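Erythrocyte binding antigen 140 (Plasmodium falciparum, PDB 4GF2) probably binds a sialylated receptor, glycophorin C, on the host red cell through a region built of Duffy-binding domains, as part of parasite invasion. Local coordinates at residues A285-S290 and A371-A376; E366-A371 and E443-E448; K426-K431 and E436-F441; E448-V453 and K472-P477. The protein carries 3 engineered substitutions. One frame throughout, in Å; residues are numbered along the deposited sequence.

How the contacts relate
Contacts 1, 2 and 4 cluster around helices 361-382 and 435-457, and contact 3 sits at the N-terminal end of helix 435-457. Contacts 1 and 2 share Ala371, cross along the chain with alternating segments, and have centres about 12 Å apart, with Ile288 resting on the turn Glu366-Gly370. Contacts 2 and 4 share Glu448, at about 10 Å, and meet through Val453 and the Trp446-Gln474 pair. Contact 3 is about 14 Å from contact 2 and nested within the loop that contact 2 closes; contact 4 follows. Contacts 2 to 4 therefore belong to the helical body of the second Duffy-binding region, and contact 1 packs helix 285-293, from earlier in the chain, against helix 361-382.

Contact 1: residues A285-S290 and A371-A376; sequences ATIIKS and ASIYEA
Ile287 and Ile288 face Ile373 and Tyr374 in a contact made by apolar packing, with no hydrogen bond between the two segments. Two isoleucine pairs carry most of it. Ile287 lays its CG2 methyl against Ile373 CG2 at 3.8 Å, a branch placed there because it is the one anti to the backbone N (chi1 -56° for CG1). The longer arm of Ile373 runs the other way round, its CD1 reaching the backbone at Ile288 CA (3.8 Å) and lying almost as near to Ile288 CG1, with the two side chains roughly perpendicular.

The helix segments cross at 71° with their axes 10.5 Å apart. This places the short helix 285-293 across helix 361-382 of the second Duffy-binding region. The chain enters it just after Cys279 and Cys281, which are disulfide-linked to Cys219 and Cys211, so the contact packs a helix that follows a disulfide-tied segment onto helix 361-382.

Aliphatic-to-aromatic packing completes the interface. Ile287 CD1 comes obliquely to the phenol end of Tyr374, at 3.8 Å from CZ and a tight 3.1 Å from OH. That hydroxyl is satisfied by a hydrogen bond to Tyr283 O, which fixes the outer end of the ring beside the methyl group. Asp310 of helix 308-314 touches both Ile287 and Tyr374, while Val456 of helix 435-457 packs on Ile373.

Contact 2: residues E366-A371 and E443-E448; sequences EHLLGA and EKWWDE
With CG trans to the backbone N in both residues (chi1 176° in Leu368, -169° in Trp445), the two side chains reach out from their helices and approach from opposite directions. Leu368 leads with its CD2 methyl. Trp445 holds its indole crosswise to its own stem, chi2 91°, and presents the six-membered ring by its rim. CD2 of Leu368 lies in the indole plane, at the edge, 3.6 Å from Trp445 CZ3 and 3.8 Å from CH2; the methyl is thus set against the ring hydrogens and not over the pi face. The neighbouring Trp446 turns a second edge to the same methyl, its CZ3 being 4.4 Å from Leu368 CD2, so one methyl touches the rims of two consecutive tryptophans, more loosely at Trp446, the two lying roughly at a right angle as seen from it.

Both helices, 361-382 and 435-457, belong to the all-helical body of the second Duffy-binding region. Helix 388-407 adds Ile406 against both indoles, and Met420 of helix 415-427 packs on Leu368. Tyr364 meets Trp445 edge-to-face.

All three touching residues are buried. With no hydrogen bond between the segments, the contact probably rests on dispersion and the exclusion of water.

Contact 3: residues K426-K431 and E436-F441; sequences KVNKDK and ESLKIF
Asn428 lies flat on the ring of Phe441 where helix 415-427 ends and the chain turns back toward helix 435-457. Its CB starts the stack: it stands 3.6 Å from the centroid of the Phe441 ring and 9° off the normal, a CH-pi contact over the middle of one face. CG comes next, 3.7 Å from Phe441 CD1. Because CG is anti to the backbone N (chi1 -178°), the carboxamide extends across the same face, its plane only 12° from that of the ring.

At the tip the two atoms part company. OD1 turns back to its own segment and accepts a hydrogen bond from Asp430 N at 2.9 Å, the donor standing above the carbonyl plane. ND2 passes over the root of the ring, 3.6 Å from Phe441 CG, and touches the CD2 methyl of Leu438. It also donates to a water at 3.1 Å, which in turn donates to Leu438 O at 3.0 Å. The amide is thereby held at both ends, which fixes its rotation and supplies partners to the polar atoms of a buried side chain.

Val427 CG1 meets the edge of the Phe441 ring near CZ, and Leu424, a turn earlier, also packs on that ring. The bond from Asp430 N closes an Asx turn directly after the helix, here used in a short connection between two helices of the Duffy-binding fold.

Contact 4: residues E448-V453 and K472-P477; sequences ENKENV and KFQKIP
The carboxamide of Gln474 is the one flat group in this contact, and Lys450 approaches its oxygen end: Lys450 CD lies 4.3 Å from Gln474 OE1, above the amide plane and neither squarely over a face nor at the edge. On the same side of that plane, Trp446 NE1 makes a weak hydrogen bond to OE1. Ala403 and Lys407 of helix 388-407 also touch the glutamine.

The lysine gets there as a straight rod. Its CG sits between the backbone N and the carbonyl carbon (chi1 64°), and the rest of the chain is fully extended, carrying the ammonium group toward helix 470-475. Lys475 comes from the other segment with a bent end, chi4 78°, and brings its NZ to 4.3 Å from Lys450 NZ. Asp471 pairs with both: OD1 with Lys450 NZ, OD2 with Lys475 NZ.

Structurally, the pair links helix 435-457, kinked in this segment where the N atoms of Glu451 and Asn452 lack bonds to the preceding turn, to the short helix 470-475. Tyr399 OH is hydrogen-bonded to Lys450 O, next to this break. Pro477 occupies the N-cap position before helix 478-508.

A shared carboxylate would offset much of the repulsion between the two ammonium groups, so the approach of Lys450 and Lys475 in this sparse contact probably depends on Asp471 more than on direct contact between the segments.

Contact 1: residues A285-S290 and A371-A376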
loop_
_atom_site.group_PDB
_atom_site.type_symbol
_atom_site.label_atom_id
_atom_site.label_comp_id
_atom_site.label_asym_id
_atom_site.label_seq_id
_atom_site.Cartn_x
_atom_site.Cartn_y
_atom_site.Cartn_z
ATOM N N ALA A 285 6.991 5.669 5.199
ATOM C CA ALA A 285 5.771 6.353 4.786
ATOM C C ALA A 285 5.853 7.859 5.013
ATOM O O ALA A 285 5.553 8.648 4.116
ATOM C CB ALA A 285 4.575 5.777 5.516
ATOM N N THR A 286 6.261 8.256 6.212
ATOM C CA THR A 286 6.329 9.669 6.564
ATOM C C THR A 286 7.200 10.467 5.589
ATOM O O THR A 286 6.792 11.523 5.110
ATOM C CB THR A 286 6.857 9.859 7.997
ATOM O OG1 THR A 286 5.986 9.191 8.918
ATOM C CG2 THR A 286 6.927 11.335 8.354
ATOM N N ILE A 287 8.394 9.966 5.291
ATOM C CA ILE A 287 9.302 10.684 4.399
ATOM C C ILE A 287 8.781 10.664 2.962
ATOM O O ILE A 287 8.885 11.657 2.242
ATOM C CB ILE A 287 10.732 10.111 4.436
ATOM C CG1 ILE A 287 11.264 10.111 5.871
ATOM C CG2 ILE A 287 11.650 10.935 3.545
ATOM C CD1 ILE A 287 12.734 9.741 5.992
ATOM N N ILE A 288 8.217 9.536 2.550
ATOM C CA ILE A 288 7.663 9.430 1.208
ATOM C C ILE A 288 6.611 10.511 1.003
ATOM O O ILE A 288 6.537 11.130 -0.059
ATOM C CB ILE A 288 7.031 8.053 0.960
ATOM C CG1 ILE A 288 8.113 6.972 0.915
ATOM C CG2 ILE A 288 6.261 8.050 -0.353
ATOM C CD1 ILE A 288 7.568 5.551 0.921
ATOM N N LYS A 289 5.802 10.741 2.031
ATOM C CA LYS A 289 4.725 11.718 1.941
ATOM C C LYS A 289 5.291 13.127 1.844
ATOM O O LYS A 289 4.747 13.973 1.138
ATOM C CB LYS A 289 3.788 11.602 3.140
ATOM C CG LYS A 289 2.876 10.391 3.095
ATOM C CD LYS A 289 1.873 10.422 4.240
ATOM C CE LYS A 289 1.001 9.175 4.262
ATOM N NZ LYS A 289 -0.023 9.231 5.349
ATOM N N SER A 290 6.387 13.372 2.554
ATOM C CA SER A 290 7.058 14.665 2.496
ATOM C C SER A 290 7.608 14.916 1.095
ATOM O O SER A 290 7.411 15.991 0.526
ATOM C CB SER A 290 8.189 14.724 3.521
ATOM O OG SER A 290 8.840 15.983 3.484
ATOM N N ALA A 371 14.074 3.200 -0.047
ATOM C CA ALA A 371 15.438 2.981 -0.496
ATOM C C ALA A 371 15.863 4.080 -1.469
ATOM O O ALA A 371 16.981 4.593 -1.390
ATOM C CB ALA A 371 15.559 1.617 -1.146
ATOM N N SER A 372 14.966 4.440 -2.381
ATOM C CA SER A 372 15.259 5.452 -3.390
ATOM C C SER A 372 15.548 6.803 -2.746
ATOM O O SER A 372 16.463 7.523 -3.161
ATOM C CB SER A 372 14.085 5.590 -4.359
ATOM O OG SER A 372 13.862 4.384 -5.069
ATOM N N ILE A 373 14.762 7.146 -1.733
ATOM C CA ILE A 373 14.938 8.417 -1.046
ATOM C C ILE A 373 16.288 8.473 -0.330
ATOM O O ILE A 373 17.055 9.418 -0.514
ATOM C CB ILE A 373 13.782 8.683 -0.066
ATOM C CG1 ILE A 373 12.527 9.065 -0.851
ATOM C CG2 ILE A 373 14.136 9.800 0.907
ATOM C CD1 ILE A 373 11.268 9.123 -0.023
ATOM N N TYR A 374 16.590 7.455 0.468
ATOM C CA TYR A 374 17.842 7.437 1.216
ATOM C C TYR A 374 19.048 7.389 0.287
ATOM O O TYR A 374 20.044 8.065 0.527
ATOM C CB TYR A 374 17.868 6.274 2.209
ATOM C CG TYR A 374 16.841 6.432 3.304
ATOM C CD1 TYR A 374 16.881 7.523 4.159
ATOM C CD2 TYR A 374 15.823 5.503 3.472
ATOM C CE1 TYR A 374 15.941 7.683 5.159
ATOM C CE2 TYR A 374 14.873 5.656 4.464
ATOM C CZ TYR A 374 14.939 6.750 5.303
ATOM O OH TYR A 374 14.000 6.901 6.293
ATOM N N GLU A 375 18.961 6.606 -0.781
ATOM C CA GLU A 375 20.042 6.572 -1.753
ATOM C C GLU A 375 20.308 7.986 -2.260
ATOM O O GLU A 375 21.455 8.422 -2.333
ATOM C CB GLU A 375 19.703 5.646 -2.919
ATOM C CG GLU A 375 20.756 5.619 -4.022
ATOM C CD GLU A 375 22.089 5.062 -3.556
ATOM O OE1 GLU A 375 22.165 4.557 -2.416
ATOM O OE2 GLU A 375 23.064 5.120 -4.337
ATOM N N ALA A 376 19.241 8.707 -2.589
ATOM C CA ALA A 376 19.379 10.064 -3.108
ATOM C C ALA A 376 20.011 10.972 -2.064
ATOM O O ALA A 376 20.962 11.696 -2.354
ATOM C CB ALA A 376 18.032 10.613 -3.541
#

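Contact 2: residues E366-A371 and E443-E448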
loop_
_atom_site.group_PDB
_atom_site.type_symbol
_atom_site.label_atom_id
_atom_site.label_comp_id
_atom_site.label_asym_id
_atom_site.label_seq_id
_atom_site.Cartn_x
_atom_site.Cartn_y
_atom_site.Cartn_z
ATOM N N GLU A 366 6.225 0.992 -0.872
ATOM C CA GLU A 366 6.685 1.830 0.222
ATOM C C GLU A 366 8.167 1.580 0.511
ATOM O O GLU A 366 8.923 2.522 0.756
ATOM C CB GLU A 366 5.827 1.569 1.459
ATOM C CG GLU A 366 6.155 2.436 2.644
ATOM C CD GLU A 366 5.165 2.255 3.783
ATOM O OE1 GLU A 366 4.007 1.870 3.516
ATOM O OE2 GLU A 366 5.551 2.495 4.945
ATOM N N HIS A 367 8.589 0.318 0.459
ATOM C CA HIS A 367 9.992 -0.006 0.693
ATOM C C HIS A 367 10.898 0.522 -0.417
ATOM O O HIS A 367 11.981 1.044 -0.150
ATOM C CB HIS A 367 10.197 -1.512 0.822
ATOM C CG HIS A 367 11.625 -1.897 1.053
ATOM N ND1 HIS A 367 12.114 -2.227 2.299
ATOM C CD2 HIS A 367 12.676 -1.979 0.202
ATOM C CE1 HIS A 367 13.403 -2.503 2.205
ATOM N NE2 HIS A 367 13.769 -2.358 0.944
ATOM N N LEU A 368 10.465 0.370 -1.662
ATOM C CA LEU A 368 11.278 0.791 -2.793
ATOM C C LEU A 368 11.507 2.294 -2.759
ATOM O O LEU A 368 12.622 2.771 -2.958
ATOM C CB LEU A 368 10.606 0.400 -4.104
ATOM C CG LEU A 368 11.336 0.887 -5.353
ATOM C CD1 LEU A 368 12.761 0.367 -5.347
ATOM C CD2 LEU A 368 10.598 0.450 -6.607
ATOM N N LEU A 369 10.442 3.042 -2.505
ATOM C CA LEU A 369 10.536 4.489 -2.447
ATOM C C LEU A 369 11.441 4.914 -1.296
ATOM O O LEU A 369 12.159 5.910 -1.395
ATOM C CB LEU A 369 9.144 5.099 -2.294
ATOM C CG LEU A 369 8.198 4.822 -3.463
ATOM C CD1 LEU A 369 6.782 5.258 -3.125
ATOM C CD2 LEU A 369 8.686 5.524 -4.717
ATOM N N GLY A 370 11.406 4.157 -0.205
ATOM C CA GLY A 370 12.258 4.438 0.936
ATOM C C GLY A 370 13.719 4.328 0.552
ATOM O O GLY A 370 14.516 5.241 0.783
ATOM N N ALA A 371 14.074 3.200 -0.047
ATOM C CA ALA A 371 15.438 2.981 -0.496
ATOM C C ALA A 371 15.863 4.080 -1.469
ATOM O O ALA A 371 16.981 4.593 -1.390
ATOM C CB ALA A 371 15.559 1.617 -1.146
ATOM N N GLU A 443 8.728 -5.944 -15.268
ATOM C CA GLU A 443 8.979 -4.881 -16.231
ATOM C C GLU A 443 7.801 -3.911 -16.293
ATOM O O GLU A 443 7.990 -2.695 -16.307
ATOM C CB GLU A 443 9.275 -5.466 -17.614
ATOM C CG GLU A 443 10.646 -6.126 -17.713
ATOM C CD GLU A 443 10.947 -6.659 -19.104
ATOM O OE1 GLU A 443 10.038 -6.650 -19.958
ATOM O OE2 GLU A 443 12.098 -7.084 -19.340
ATOM N N LYS A 444 6.586 -4.451 -16.317
ATOM C CA LYS A 444 5.389 -3.617 -16.328
ATOM C C LYS A 444 5.238 -2.872 -15.007
ATOM O O LYS A 444 4.803 -1.720 -14.979
ATOM C CB LYS A 444 4.143 -4.462 -16.595
ATOM C CG LYS A 444 4.040 -4.975 -18.021
ATOM C CD LYS A 444 2.799 -5.835 -18.207
ATOM C CE LYS A 444 2.642 -6.292 -19.648
ATOM N NZ LYS A 444 1.439 -7.149 -19.822
ATOM N N TRP A 445 5.603 -3.529 -13.913
ATOM C CA TRP A 445 5.474 -2.926 -12.597
ATOM C C TRP A 445 6.393 -1.718 -12.475
ATOM O O TRP A 445 6.005 -0.684 -11.930
ATOM C CB TRP A 445 5.800 -3.945 -11.508
ATOM C CG TRP A 445 5.428 -3.477 -10.143
ATOM C CD1 TRP A 445 4.242 -3.678 -9.507
ATOM C CD2 TRP A 445 6.243 -2.720 -9.244
ATOM N NE1 TRP A 445 4.268 -3.097 -8.263
ATOM C CE2 TRP A 445 5.487 -2.501 -8.077
ATOM C CE3 TRP A 445 7.541 -2.203 -9.312
ATOM C CZ2 TRP A 445 5.980 -1.788 -6.987
ATOM C CZ3 TRP A 445 8.031 -1.497 -8.228
ATOM C CH2 TRP A 445 7.253 -1.296 -7.082
ATOM N N TRP A 446 7.614 -1.848 -12.983
ATOM C CA TRP A 446 8.559 -0.741 -12.954
ATOM C C TRP A 446 8.039 0.444 -13.773
ATOM O O TRP A 446 8.146 1.592 -13.346
ATOM C CB TRP A 446 9.931 -1.169 -13.473
ATOM C CG TRP A 446 10.854 -0.003 -13.642
ATOM C CD1 TRP A 446 11.230 0.581 -14.815
ATOM C CD2 TRP A 446 11.498 0.742 -12.601
ATOM N NE1 TRP A 446 12.075 1.635 -14.570
ATOM C CE2 TRP A 446 12.254 1.756 -13.217
ATOM C CE3 TRP A 446 11.508 0.647 -11.205
ATOM C CZ2 TRP A 446 13.013 2.669 -12.491
ATOM C CZ3 TRP A 446 12.265 1.554 -10.484
ATOM C CH2 TRP A 446 13.008 2.550 -11.127
ATOM N N ASP A 447 7.473 0.167 -14.943
ATOM C CA ASP A 447 6.932 1.228 -15.791
ATOM C C ASP A 447 5.825 1.995 -15.075
ATOM O O ASP A 447 5.700 3.208 -15.231
ATOM C CB ASP A 447 6.406 0.660 -17.112
ATOM C CG ASP A 447 7.522 0.303 -18.081
ATOM O OD1 ASP A 447 8.657 0.791 -17.897
ATOM O OD2 ASP A 447 7.258 -0.458 -19.037
ATOM N N GLU A 448 5.033 1.284 -14.281
ATOM C CA GLU A 448 3.940 1.903 -13.542
ATOM C C GLU A 448 4.429 2.706 -12.335
ATOM O O GLU A 448 3.701 3.549 -11.819
ATOM C CB GLU A 448 2.950 0.833 -13.076
ATOM C CG GLU A 448 2.265 0.080 -14.208
ATOM C CD GLU A 448 1.566 -1.183 -13.733
ATOM O OE1 GLU A 448 1.550 -1.432 -12.509
ATOM O OE2 GLU A 448 1.037 -1.930 -14.583
#

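Contact 3: residues K426-K431 and E436-F441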
loop_
_atom_site.group_PDB
_atom_site.type_symbol
_atom_site.label_atom_id
_atom_site.label_comp_id
_atom_site.label_asym_id
_atom_site.label_seq_id
_atom_site.Cartn_x
_atom_site.Cartn_y
_atom_site.Cartn_z
ATOM N N LYS A 426 6.863 -12.260 -5.622
ATOM C CA LYS A 426 5.873 -12.652 -4.622
ATOM C C LYS A 426 4.628 -11.775 -4.704
ATOM O O LYS A 426 3.510 -12.266 -4.565
ATOM C CB LYS A 426 6.467 -12.587 -3.215
ATOM C CG LYS A 426 7.485 -13.670 -2.929
ATOM C CD LYS A 426 7.917 -13.657 -1.475
ATOM C CE LYS A 426 8.961 -14.729 -1.201
ATOM N NZ LYS A 426 9.357 -14.782 0.235
ATOM N N VAL A 427 4.818 -10.480 -4.926
ATOM C CA VAL A 427 3.686 -9.580 -5.114
ATOM C C VAL A 427 2.811 -10.085 -6.254
ATOM O O VAL A 427 1.582 -9.995 -6.198
ATOM C CB VAL A 427 4.142 -8.147 -5.420
ATOM C CG1 VAL A 427 2.957 -7.289 -5.843
ATOM C CG2 VAL A 427 4.837 -7.547 -4.208
ATOM N N ASN A 428 3.453 -10.620 -7.289
ATOM C CA ASN A 428 2.738 -11.213 -8.413
ATOM C C ASN A 428 2.042 -12.507 -8.001
ATOM O O ASN A 428 2.697 -13.494 -7.671
ATOM C CB ASN A 428 3.706 -11.482 -9.563
ATOM C CG ASN A 428 3.023 -12.058 -10.780
ATOM O OD1 ASN A 428 1.799 -12.190 -10.822
ATOM N ND2 ASN A 428 3.814 -12.401 -11.786
ATOM N N LYS A 429 0.712 -12.496 -8.024
ATOM C CA LYS A 429 -0.072 -13.629 -7.544
ATOM C C LYS A 429 -0.461 -14.569 -8.677
ATOM O O LYS A 429 -1.168 -15.553 -8.463
ATOM C CB LYS A 429 -1.331 -13.135 -6.828
ATOM C CG LYS A 429 -1.057 -12.180 -5.680
ATOM C CD LYS A 429 -0.135 -12.801 -4.643
ATOM C CE LYS A 429 0.175 -11.830 -3.515
ATOM N NZ LYS A 429 1.137 -12.411 -2.534
ATOM N N ASP A 430 -0.004 -14.261 -9.884
ATOM C CA ASP A 430 -0.287 -15.097 -11.041
ATOM C C ASP A 430 0.391 -16.453 -10.875
ATOM O O ASP A 430 1.537 -16.531 -10.441
ATOM C CB ASP A 430 0.209 -14.417 -12.314
ATOM C CG ASP A 430 -0.319 -15.075 -13.563
ATOM O OD1 ASP A 430 0.215 -16.136 -13.945
ATOM O OD2 ASP A 430 -1.272 -14.532 -14.162
ATOM N N LYS A 431 -0.317 -17.521 -11.223
ATOM C CA LYS A 431 0.196 -18.873 -11.014
ATOM C C LYS A 431 1.096 -19.366 -12.149
ATOM O O LYS A 431 1.680 -20.446 -12.058
ATOM C CB LYS A 431 -0.960 -19.849 -10.780
ATOM C CG LYS A 431 -1.603 -19.683 -9.414
ATOM C CD LYS A 431 -2.729 -20.670 -9.194
ATOM C CE LYS A 431 -3.232 -20.620 -7.761
ATOM N NZ LYS A 431 -3.687 -19.259 -7.363
ATOM N N GLU A 436 10.235 -15.804 -18.130
ATOM C CA GLU A 436 9.764 -14.697 -18.956
ATOM C C GLU A 436 8.466 -14.100 -18.424
ATOM O O GLU A 436 8.277 -12.885 -18.454
ATOM C CB GLU A 436 9.581 -15.140 -20.408
ATOM C CG GLU A 436 9.092 -14.026 -21.315
ATOM C CD GLU A 436 9.341 -14.312 -22.779
ATOM O OE1 GLU A 436 9.063 -15.447 -23.221
ATOM O OE2 GLU A 436 9.821 -13.401 -23.485
ATOM N N SER A 437 7.577 -14.952 -17.931
ATOM C CA SER A 437 6.291 -14.490 -17.434
ATOM C C SER A 437 6.491 -13.554 -16.248
ATOM O O SER A 437 5.867 -12.498 -16.167
ATOM C CB SER A 437 5.421 -15.679 -17.032
ATOM O OG SER A 437 4.149 -15.247 -16.587
ATOM N N LEU A 438 7.371 -13.942 -15.331
ATOM C CA LEU A 438 7.651 -13.132 -14.152
ATOM C C LEU A 438 8.390 -11.850 -14.520
ATOM O O LEU A 438 8.167 -10.801 -13.914
ATOM C CB LEU A 438 8.474 -13.927 -13.142
ATOM C CG LEU A 438 7.778 -15.151 -12.546
ATOM C CD1 LEU A 438 8.723 -15.872 -11.602
ATOM C CD2 LEU A 438 6.501 -14.752 -11.828
ATOM N N LYS A 439 9.278 -11.942 -15.505
ATOM C CA LYS A 439 10.011 -10.775 -15.973
ATOM C C LYS A 439 9.031 -9.722 -16.479
ATOM O O LYS A 439 9.079 -8.566 -16.060
ATOM C CB LYS A 439 10.983 -11.158 -17.093
ATOM C CG LYS A 439 11.916 -10.024 -17.517
ATOM C CD LYS A 439 12.626 -10.311 -18.835
ATOM C CE LYS A 439 11.638 -10.340 -19.997
ATOM N NZ LYS A 439 12.286 -10.037 -21.306
ATOM N N ILE A 440 8.138 -10.134 -17.374
ATOM C CA ILE A 440 7.180 -9.216 -17.981
ATOM C C ILE A 440 6.374 -8.478 -16.916
ATOM O O ILE A 440 6.085 -7.291 -17.059
ATOM C CB ILE A 440 6.220 -9.949 -18.940
ATOM C CG1 ILE A 440 6.995 -10.517 -20.130
ATOM C CG2 ILE A 440 5.137 -9.005 -19.445
ATOM C CD1 ILE A 440 6.222 -11.536 -20.930
ATOM N N PHE A 441 6.019 -9.174 -15.842
ATOM C CA PHE A 441 5.290 -8.539 -14.755
ATOM C C PHE A 441 6.142 -7.459 -14.101
ATOM O O PHE A 441 5.712 -6.316 -13.955
ATOM C CB PHE A 441 4.870 -9.563 -13.704
ATOM C CG PHE A 441 4.245 -8.947 -12.487
ATOM C CD1 PHE A 441 2.877 -8.742 -12.423
ATOM C CD2 PHE A 441 5.025 -8.560 -11.412
ATOM C CE1 PHE A 441 2.299 -8.172 -11.303
ATOM C CE2 PHE A 441 4.453 -7.988 -10.288
ATOM C CZ PHE A 441 3.089 -7.793 -10.235
HETATM O O HOH W 1 6.730 -11.397 -11.312
#

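Contact 4: residues E448-V453 and K472-P477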
loop_
_atom_site.group_PDB
_atom_site.type_symbol
_atom_site.label_atom_id
_atom_site.label_comp_id
_atom_site.label_asym_id
_atom_site.label_seq_id
_atom_site.Cartn_x
_atom_site.Cartn_y
_atom_site.Cartn_z
ATOM N N GLU A 448 5.033 1.284 -14.281
ATOM C CA GLU A 448 3.940 1.903 -13.542
ATOM C C GLU A 448 4.429 2.706 -12.335
ATOM O O GLU A 448 3.701 3.549 -11.819
ATOM C CB GLU A 448 2.950 0.833 -13.076
ATOM C CG GLU A 448 2.265 0.080 -14.208
ATOM C CD GLU A 448 1.566 -1.183 -13.733
ATOM O OE1 GLU A 448 1.550 -1.432 -12.509
ATOM O OE2 GLU A 448 1.037 -1.930 -14.583
ATOM N N ASN A 449 5.656 2.452 -11.886
ATOM C CA ASN A 449 6.167 3.106 -10.680
ATOM C C ASN A 449 7.441 3.928 -10.878
ATOM O O ASN A 449 7.844 4.671 -9.985
ATOM C CB ASN A 449 6.406 2.068 -9.580
ATOM C CG ASN A 449 5.114 1.510 -9.015
ATOM O OD1 ASN A 449 4.504 2.104 -8.124
ATOM N ND2 ASN A 449 4.689 0.361 -9.529
ATOM N N LYS A 450 8.067 3.804 -12.041
ATOM C CA LYS A 450 9.368 4.423 -12.273
ATOM C C LYS A 450 9.317 5.950 -12.194
ATOM O O LYS A 450 10.329 6.596 -11.930
ATOM C CB LYS A 450 9.919 3.997 -13.633
ATOM C CG LYS A 450 9.084 4.468 -14.809
ATOM C CD LYS A 450 9.692 4.033 -16.126
ATOM C CE LYS A 450 8.881 4.547 -17.295
ATOM N NZ LYS A 450 9.460 4.113 -18.592
ATOM N N GLU A 451 8.141 6.523 -12.429
ATOM C CA GLU A 451 7.979 7.973 -12.390
ATOM C C GLU A 451 8.060 8.504 -10.958
ATOM O O GLU A 451 8.806 9.442 -10.676
ATOM C CB GLU A 451 6.651 8.379 -13.034
ATOM C CG GLU A 451 6.579 8.093 -14.527
ATOM C CD GLU A 451 5.229 8.437 -15.128
ATOM O OE1 GLU A 451 4.293 8.753 -14.360
ATOM O OE2 GLU A 451 5.102 8.393 -16.372
ATOM N N ASN A 452 7.291 7.904 -10.058
ATOM C CA ASN A 452 7.350 8.279 -8.651
ATOM C C ASN A 452 8.742 8.066 -8.064
ATOM O O ASN A 452 9.204 8.852 -7.239
ATOM C CB ASN A 452 6.319 7.491 -7.843
ATOM C CG ASN A 452 4.927 8.083 -7.937
ATOM O OD1 ASN A 452 4.763 9.296 -8.071
ATOM N ND2 ASN A 452 3.914 7.228 -7.863
ATOM N N VAL A 453 9.412 7.002 -8.490
ATOM C CA VAL A 453 10.752 6.725 -8.002
ATOM C C VAL A 453 11.660 7.896 -8.360
ATOM O O VAL A 453 12.431 8.373 -7.529
ATOM C CB VAL A 453 11.321 5.423 -8.596
ATOM C CG1 VAL A 453 12.796 5.273 -8.243
ATOM C CG2 VAL A 453 10.528 4.225 -8.100
ATOM N N LYS A 472 15.292 7.610 -20.607
ATOM C CA LYS A 472 16.128 7.077 -21.680
ATOM C C LYS A 472 17.399 6.462 -21.109
ATOM O O LYS A 472 17.843 5.404 -21.555
ATOM C CB LYS A 472 16.503 8.173 -22.681
ATOM C CG LYS A 472 15.553 8.304 -23.861
ATOM C CD LYS A 472 16.054 9.344 -24.855
ATOM C CE LYS A 472 15.172 9.411 -26.092
ATOM N NZ LYS A 472 15.668 10.412 -27.079
ATOM N N PHE A 473 17.986 7.135 -20.127
ATOM C CA PHE A 473 19.217 6.659 -19.515
ATOM C C PHE A 473 19.022 5.276 -18.901
ATOM O O PHE A 473 19.885 4.404 -19.019
ATOM C CB PHE A 473 19.694 7.646 -18.450
ATOM C CG PHE A 473 21.020 7.291 -17.851
ATOM C CD1 PHE A 473 22.167 7.300 -18.627
ATOM C CD2 PHE A 473 21.125 6.956 -16.510
ATOM C CE1 PHE A 473 23.390 6.976 -18.079
ATOM C CE2 PHE A 473 22.344 6.632 -15.957
ATOM C CZ PHE A 473 23.481 6.642 -16.740
ATOM N N GLN A 474 17.877 5.078 -18.258
ATOM C CA GLN A 474 17.573 3.811 -17.605
ATOM C C GLN A 474 17.423 2.678 -18.617
ATOM O O GLN A 474 17.603 1.508 -18.279
ATOM C CB GLN A 474 16.298 3.944 -16.768
ATOM C CG GLN A 474 15.837 2.651 -16.116
ATOM C CD GLN A 474 14.606 2.065 -16.786
ATOM O OE1 GLN A 474 13.694 2.795 -17.185
ATOM N NE2 GLN A 474 14.573 0.740 -16.915
ATOM N N LYS A 475 17.096 3.026 -19.857
ATOM C CA LYS A 475 16.917 2.024 -20.905
ATOM C C LYS A 475 18.247 1.549 -21.493
ATOM O O LYS A 475 18.286 0.558 -22.220
ATOM C CB LYS A 475 16.026 2.570 -22.027
ATOM C CG LYS A 475 14.581 2.809 -21.618
ATOM C CD LYS A 475 13.665 2.834 -22.833
ATOM C CE LYS A 475 12.208 3.048 -22.444
ATOM N NZ LYS A 475 11.904 4.470 -22.125
ATOM N N ILE A 476 19.331 2.252 -21.180
ATOM C CA ILE A 476 20.650 1.888 -21.690
ATOM C C ILE A 476 21.228 0.707 -20.918
ATOM O O ILE A 476 21.250 0.725 -19.687
ATOM C CB ILE A 476 21.634 3.065 -21.585
ATOM C CG1 ILE A 476 21.213 4.187 -22.535
ATOM C CG2 ILE A 476 23.052 2.609 -21.907
ATOM C CD1 ILE A 476 22.116 5.396 -22.488
ATOM N N PRO A 477 21.703 -0.323 -21.638
ATOM C CA PRO A 477 22.324 -1.477 -20.987
ATOM C C PRO A 477 23.213 -1.067 -19.821
ATOM O O PRO A 477 24.072 -0.194 -19.957
ATOM C CB PRO A 477 23.145 -2.102 -22.112
ATOM C CG PRO A 477 22.345 -1.818 -23.331
ATOM C CD PRO A 477 21.697 -0.466 -23.105
#